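Staphylococcus aureus CymR (PDB 3T8R) is a dimeric Rrf2-type transcriptional regulator that senses oxidation through a thiol and probably binds DNA with a helix-turn-helix domain to control stress resistance. Local coordinates at residues A[103-106]-A[107-110]; A[109-112]-A[113-117]. All blocks are in the same frame, centred on the assembly; numbering follows the deposited sequence.

Interaction 1. Residues A[103-106]-A[107-110]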
ATOM      1  N   GLN A 103       6.150 -15.070   2.336  1.00 21.21           N
ATOM      2  CA  GLN A 103       6.041 -13.803   1.615  1.00 21.90           C
ATOM      3  C   GLN A 103       4.584 -13.406   1.411  1.00 22.72           C
ATOM      4  O   GLN A 103       4.223 -12.237   1.547  1.00 20.31           O
ATOM      5  CB  GLN A 103       6.766 -13.880   0.278  1.00 23.01           C
ATOM      6  CG  GLN A 103       6.776 -12.584  -0.505  1.00 24.83           C
ATOM      7  CD  GLN A 103       7.812 -12.596  -1.605  1.00 28.17           C
ATOM      8  OE1 GLN A 103       8.751 -13.389  -1.572  1.00 29.67           O
ATOM      9  NE2 GLN A 103       7.666 -11.700  -2.572  1.00 29.59           N
ATOM     10  N   LYS A 104       3.743 -14.380   1.087  1.00 23.01           N
ATOM     11  CA  LYS A 104       2.309 -14.108   1.008  1.00 21.09           C
ATOM     12  C   LYS A 104       1.792 -13.555   2.334  1.00 23.56           C
ATOM     13  O   LYS A 104       0.994 -12.622   2.349  1.00 24.34           O
ATOM     14  CB  LYS A 104       1.519 -15.358   0.602  1.00 25.03           C
ATOM     15  CG  LYS A 104       1.633 -15.718  -0.871  1.00 33.30           C
ATOM     16  CD  LYS A 104       0.877 -17.004  -1.163  1.00 36.67           C
ATOM     17  CE  LYS A 104       1.199 -17.551  -2.551  1.00 37.12           C
ATOM     18  NZ  LYS A 104       0.335 -16.947  -3.606  1.00 46.96           N
ATOM     19  N   GLN A 105       2.240 -14.122   3.452  1.00 19.84           N
ATOM     20  CA  GLN A 105       1.793 -13.649   4.752  1.00 21.10           C
ATOM     21  C   GLN A 105       2.322 -12.251   5.059  1.00 22.25           C
ATOM     22  O   GLN A 105       1.637 -11.436   5.679  1.00 22.31           O
ATOM     23  CB  GLN A 105       2.156 -14.637   5.860  1.00 20.27           C
ATOM     24  CG  GLN A 105       1.723 -14.203   7.257  1.00 22.94           C
ATOM     25  CD  GLN A 105       0.222 -13.936   7.343  1.00 30.54           C
ATOM     26  OE1 GLN A 105      -0.545 -14.372   6.481  1.00 30.03           O
ATOM     27  NE2 GLN A 105      -0.199 -13.218   8.381  1.00 33.90           N
ATOM     28  N   LEU A 106       3.541 -11.972   4.616  1.00 21.87           N
ATOM     29  CA  LEU A 106       4.099 -10.632   4.770  1.00 20.36           C
ATOM     30  C   LEU A 106       3.192  -9.579   4.130  1.00 23.39           C
ATOM     31  O   LEU A 106       2.897  -8.553   4.741  1.00 24.08           O
ATOM     32  CB  LEU A 106       5.494 -10.560   4.146  1.00 22.29           C
ATOM     33  CG  LEU A 106       6.153  -9.181   4.212  1.00 24.38           C
ATOM     34  CD1 LEU A 106       6.320  -8.734   5.650  1.00 23.65           C
ATOM     35  CD2 LEU A 106       7.501  -9.230   3.494  1.00 23.64           C
ATOM     36  N   TRP A 107       2.739  -9.835   2.906  1.00 23.74           N
ATOM     37  CA  TRP A 107       1.844  -8.893   2.231  1.00 23.67           C
ATOM     38  C   TRP A 107       0.539  -8.743   2.999  1.00 25.48           C
ATOM     39  O   TRP A 107      -0.037  -7.654   3.056  1.00 25.06           O
ATOM     40  CB  TRP A 107       1.520  -9.325   0.797  1.00 25.24           C
ATOM     41  CG  TRP A 107       2.663  -9.655  -0.078  1.00 30.03           C
ATOM     42  CD1 TRP A 107       2.745 -10.710  -0.943  1.00 33.18           C
ATOM     43  CD2 TRP A 107       3.893  -8.936  -0.205  1.00 30.19           C
ATOM     44  NE1 TRP A 107       3.950 -10.695  -1.594  1.00 32.82           N
ATOM     45  CE2 TRP A 107       4.673  -9.615  -1.163  1.00 34.00           C
ATOM     46  CE3 TRP A 107       4.412  -7.788   0.394  1.00 30.27           C
ATOM     47  CZ2 TRP A 107       5.945  -9.187  -1.526  1.00 35.54           C
ATOM     48  CZ3 TRP A 107       5.677  -7.362   0.029  1.00 34.45           C
ATOM     49  CH2 TRP A 107       6.428  -8.060  -0.919  1.00 35.96           C
ATOM     50  N   ILE A 108       0.063  -9.838   3.579  1.00 24.65           N
ATOM     51  CA  ILE A 108      -1.164  -9.780   4.367  1.00 24.81           C
ATOM     52  C   ILE A 108      -0.941  -8.882   5.572  1.00 25.34           C
ATOM     53  O   ILE A 108      -1.817  -8.088   5.943  1.00 25.07           O
ATOM     54  CB  ILE A 108      -1.612 -11.176   4.860  1.00 25.74           C
ATOM     55  CG1 ILE A 108      -2.001 -12.068   3.679  1.00 28.22           C
ATOM     56  CG2 ILE A 108      -2.766 -11.054   5.848  1.00 25.52           C
ATOM     57  CD1 ILE A 108      -2.994 -11.466   2.757  1.00 30.49           C
ATOM     58  N   ARG A 109       0.231  -9.014   6.191  1.00 21.95           N
ATOM     59  CA  ARG A 109       0.581  -8.192   7.348  1.00 22.25           C
ATOM     60  C   ARG A 109       0.611  -6.713   6.978  1.00 23.78           C
ATOM     61  O   ARG A 109       0.151  -5.865   7.742  1.00 25.87           O
ATOM     62  CB  ARG A 109       1.925  -8.617   7.948  1.00 26.88           C
ATOM     63  CG  ARG A 109       1.816  -9.601   9.102  1.00 36.04           C
ATOM     64  CD  ARG A 109       3.174  -9.780   9.816  1.00 37.70           C
ATOM     65  NE  ARG A 109       4.113 -10.554   9.005  1.00 37.16           N
ATOM     66  CZ  ARG A 109       5.437 -10.420   9.037  1.00 41.73           C
ATOM     67  NH1 ARG A 109       6.010  -9.538   9.849  1.00 39.70           N
ATOM     68  NH2 ARG A 109       6.192 -11.173   8.252  1.00 41.06           N
ATOM     69  N   MET A 110       1.160  -6.407   5.812  1.00 21.36           N
ATOM     70  CA  MET A 110       1.209  -5.029   5.337  1.00 22.03           C
ATOM     71  C   MET A 110      -0.199  -4.496   5.102  1.00 23.59           C
ATOM     72  O   MET A 110      -0.550  -3.434   5.589  1.00 20.93           O
ATOM     73  CB  MET A 110       2.051  -4.937   4.071  1.00 23.27           C
ATOM     74  CG  MET A 110       3.524  -5.213   4.337  1.00 26.11           C
ATOM     75  SD  MET A 110       4.469  -5.530   2.838  1.00 35.51           S
ATOM     76  CE  MET A 110       3.768  -4.278   1.760  1.00 36.36           C
TER
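Gln103 and Trp107 touch one turn apart on helix 101-119, the long dimerisation helix of this Rrf2-type regulator, their side chains side by side and pointing the same way. The backbone is regular alpha-helix: Trp107 N donates to Gln103 O at 3.1 Å, and the same i to i+4 pattern joins Ile108 to Lys104, Arg109 to Gln105 and Met110 to Leu106. Gln103 O also lies over one face of the indole. The polar ends of Gln103, Trp107 and Lys104 bond beyond these residues. The Gln103 amide stands steeply to the indole, the planes 77° apart, and the second subunit holds it, OE1 by Thr15 and NE2 by the backbone of Arg11. Gln103 NE2 lies close to the ring plane, 3.2 Å from Trp107 CZ2, a contact and not a bond. Trp107 NE1 gives its hydrogen to Glu99 of its own chain, and Lys104 NZ bonds to Ile96 O. Gln103 CG, anti to the backbone N (chi1 -177°), sits above the indole near its rim, on the side of Gln103 O, 3.6 Å from Trp107 NE1. Apolar contacts gather round Leu106. Its CD2 approaches Trp107 CZ3 at 4.3 Å, and its CG lies 4.2 Å from Met110 SD; that sulfur sits at the edge of the indole, in its plane. Gln105 and Ile108 meet at about a right angle, the amide OE1 3.7 Å from Ile108 CB. The Arg109 guanidinium, whose NH1 donates to Thr121 of the second subunit, turns one face to Leu106: methyl CD1 rests above it near the rim, 3.6 Å from Arg109 NH2.

Interaction 2. Residues A[109-112]-A[113-117]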
ATOM      1  N   ARG A 109       0.231  -9.014   6.191  1.00 21.95           N
ATOM      2  CA  ARG A 109       0.581  -8.192   7.348  1.00 22.25           C
ATOM      3  C   ARG A 109       0.611  -6.713   6.978  1.00 23.78           C
ATOM      4  O   ARG A 109       0.151  -5.865   7.742  1.00 25.87           O
ATOM      5  CB  ARG A 109       1.925  -8.617   7.948  1.00 26.88           C
ATOM      6  CG  ARG A 109       1.816  -9.601   9.102  1.00 36.04           C
ATOM      7  CD  ARG A 109       3.174  -9.780   9.816  1.00 37.70           C
ATOM      8  NE  ARG A 109       4.113 -10.554   9.005  1.00 37.16           N
ATOM      9  CZ  ARG A 109       5.437 -10.420   9.037  1.00 41.73           C
ATOM     10  NH1 ARG A 109       6.010  -9.538   9.849  1.00 39.70           N
ATOM     11  NH2 ARG A 109       6.192 -11.173   8.252  1.00 41.06           N
ATOM     12  N   MET A 110       1.160  -6.407   5.812  1.00 21.36           N
ATOM     13  CA  MET A 110       1.209  -5.029   5.337  1.00 22.03           C
ATOM     14  C   MET A 110      -0.199  -4.496   5.102  1.00 23.59           C
ATOM     15  O   MET A 110      -0.550  -3.434   5.589  1.00 20.93           O
ATOM     16  CB  MET A 110       2.051  -4.937   4.071  1.00 23.27           C
ATOM     17  CG  MET A 110       3.524  -5.213   4.337  1.00 26.11           C
ATOM     18  SD  MET A 110       4.469  -5.530   2.838  1.00 35.51           S
ATOM     19  CE  MET A 110       3.768  -4.278   1.760  1.00 36.36           C
ATOM     20  N   ARG A 111      -0.994  -5.253   4.354  1.00 23.47           N
ATOM     21  CA  ARG A 111      -2.397  -4.913   4.106  1.00 24.10           C
ATOM     22  C   ARG A 111      -3.142  -4.615   5.396  1.00 25.88           C
ATOM     23  O   ARG A 111      -3.825  -3.587   5.514  1.00 24.65           O
ATOM     24  CB  ARG A 111      -3.080  -6.072   3.379  1.00 26.49           C
ATOM     25  CG  ARG A 111      -4.549  -5.836   3.087  1.00 30.61           C
ATOM     26  CD  ARG A 111      -5.245  -7.143   2.740  1.00 34.54           C
ATOM     27  NE  ARG A 111      -5.499  -7.960   3.922  1.00 35.37           N
ATOM     28  CZ  ARG A 111      -5.977  -9.202   3.881  1.00 37.11           C
ATOM     29  NH1 ARG A 111      -6.228  -9.776   2.712  1.00 33.46           N
ATOM     30  NH2 ARG A 111      -6.190  -9.874   5.003  1.00 35.74           N
ATOM     31  N   ASP A 112      -3.010  -5.513   6.369  1.00 24.97           N
ATOM     32  CA  ASP A 112      -3.654  -5.347   7.664  1.00 25.10           C
ATOM     33  C   ASP A 112      -3.181  -4.094   8.402  1.00 26.96           C
ATOM     34  O   ASP A 112      -3.961  -3.462   9.102  1.00 25.26           O
ATOM     35  CB  ASP A 112      -3.450  -6.585   8.550  1.00 26.98           C
ATOM     36  CG  ASP A 112      -4.295  -7.774   8.110  1.00 31.23           C
ATOM     37  OD1 ASP A 112      -4.992  -7.689   7.078  1.00 35.75           O
ATOM     38  OD2 ASP A 112      -4.255  -8.808   8.806  1.00 43.88           O
ATOM     39  N   ALA A 113      -1.908  -3.730   8.264  1.00 25.09           N
ATOM     40  CA  ALA A 113      -1.431  -2.506   8.903  1.00 25.00           C
ATOM     41  C   ALA A 113      -2.101  -1.270   8.298  1.00 23.61           C
ATOM     42  O   ALA A 113      -2.434  -0.326   9.008  1.00 23.17           O
ATOM     43  CB  ALA A 113       0.073  -2.397   8.779  1.00 25.71           C
ATOM     44  N   VAL A 114      -2.263  -1.274   6.980  1.00 21.34           N
ATOM     45  CA  VAL A 114      -2.932  -0.168   6.301  1.00 22.54           C
ATOM     46  C   VAL A 114      -4.391  -0.115   6.730  1.00 25.32           C
ATOM     47  O   VAL A 114      -4.933   0.951   7.051  1.00 24.18           O
ATOM     48  CB  VAL A 114      -2.832  -0.308   4.767  1.00 25.08           C
ATOM     49  CG1 VAL A 114      -3.741   0.706   4.071  1.00 31.40           C
ATOM     50  CG2 VAL A 114      -1.367  -0.154   4.315  1.00 26.50           C
ATOM     51  N   ARG A 115      -5.036  -1.274   6.735  1.00 25.88           N
ATOM     52  CA  ARG A 115      -6.441  -1.337   7.122  1.00 25.02           C
ATOM     53  C   ARG A 115      -6.630  -0.757   8.516  1.00 26.13           C
ATOM     54  O   ARG A 115      -7.551   0.028   8.746  1.00 26.70           O
ATOM     55  CB  ARG A 115      -6.947  -2.777   7.070  1.00 26.74           C
ATOM     56  CG  ARG A 115      -8.389  -2.926   7.532  1.00 38.30           C
ATOM     57  CD  ARG A 115      -8.619  -4.279   8.184  1.00 41.13           C
ATOM     58  NE  ARG A 115      -8.792  -5.343   7.201  1.00 51.67           N
ATOM     59  CZ  ARG A 115      -8.306  -6.572   7.342  1.00 50.18           C
ATOM     60  NH1 ARG A 115      -7.609  -6.884   8.429  1.00 47.74           N
ATOM     61  NH2 ARG A 115      -8.516  -7.483   6.396  1.00 44.83           N
ATOM     62  N   ASP A 116      -5.757  -1.135   9.444  1.00 27.71           N
ATOM     63  CA  ASP A 116      -5.787  -0.598  10.806  1.00 30.45           C
ATOM     64  C   ASP A 116      -5.738   0.931  10.856  1.00 30.97           C
ATOM     65  O   ASP A 116      -6.516   1.556  11.576  1.00 30.41           O
ATOM     66  CB  ASP A 116      -4.644  -1.181  11.645  1.00 31.30           C
ATOM     67  CG  ASP A 116      -4.594  -0.601  13.044  1.00 44.47           C
ATOM     68  OD1 ASP A 116      -5.455  -0.978  13.871  1.00 53.39           O
ATOM     69  OD2 ASP A 116      -3.694   0.228  13.324  1.00 47.63           O
ATOM     70  N   VAL A 117      -4.822   1.536  10.108  1.00 24.59           N
ATOM     71  CA  VAL A 117      -4.741   2.992  10.068  1.00 24.37           C
ATOM     72  C   VAL A 117      -6.064   3.575   9.572  1.00 25.38           C
ATOM     73  O   VAL A 117      -6.606   4.502  10.161  1.00 25.93           O
ATOM     74  CB  VAL A 117      -3.562   3.486   9.186  1.00 27.21           C
ATOM     75  CG1 VAL A 117      -3.627   4.995   8.992  1.00 26.67           C
ATOM     76  CG2 VAL A 117      -2.239   3.102   9.820  1.00 26.64           C
TER
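Residues 109-112 pass into 113-117 as uninterrupted alpha-helix, with Ala113, Val114, Arg115 and Asp116 each donating a backbone N-H to the carbonyl four residues earlier, as in Arg115 N to Arg111 O at 2.9 Å. On one flank, Arg111, Asp112 and Arg115 build a salt-bridge network centred on a single carboxylate oxygen. Arg111 meets Asp112 side-on: NE and NH2 both donate to Asp112 OD1, each at 3.2 Å, and the oxygen lies in the guanidinium plane, only 5° out of it. The NE bond comes nearly in line with the C-O bond, while NH2 arrives on the syn side. Arg111 reaches its neighbour by a bend at chi3 (76°), which turns the guanidinium toward the Asp112 carboxylate. One turn further on, Arg115 NH1 forms a salt bridge of 3.1 Å to Asp112 OD1; the carboxylate and guanidinium planes are inclined by 37°. The two arginines lie side by side, Arg111 NH2 and Arg115 NH2 3.6 Å apart, with Asp112 OD1 to one side, near both. Another flank of the helix is apolar and meets its counterpart across the dimer: Val114 packs on Val114 of the second subunit, and Ala113 on Val117 of that subunit. Within the chain, Ala113 CB comes 3.4 Å from Met110 O, and Val114 CG2 lies 3.6 Å from the same carbonyl. Since one acid serves two basic groups, its negative charge probably compensates theirs, and their proximity should favour the ionised carboxylate.

Interactions 1 and 2 are consecutive portions of helix 101-119, sharing Arg109 and Met110, with centres about 10 Å apart. Residues 103-110 form the partly buried portion, where Gln103 and Leu106 are enclosed; residues 109-117 make a surface contact. Their chemistry follows: interaction 1 combines an indole, aliphatic groups and a thioether with polar ends satisfied partly across the dimer and partly by the chain's own preceding residues, whereas interaction 2 joins Arg111, Asp112 and Arg115 in a network. Both touch the second subunit, and Met110 joins them there by packing on Val114 of that chain. The helix thus carries one dimer interface through both contacts.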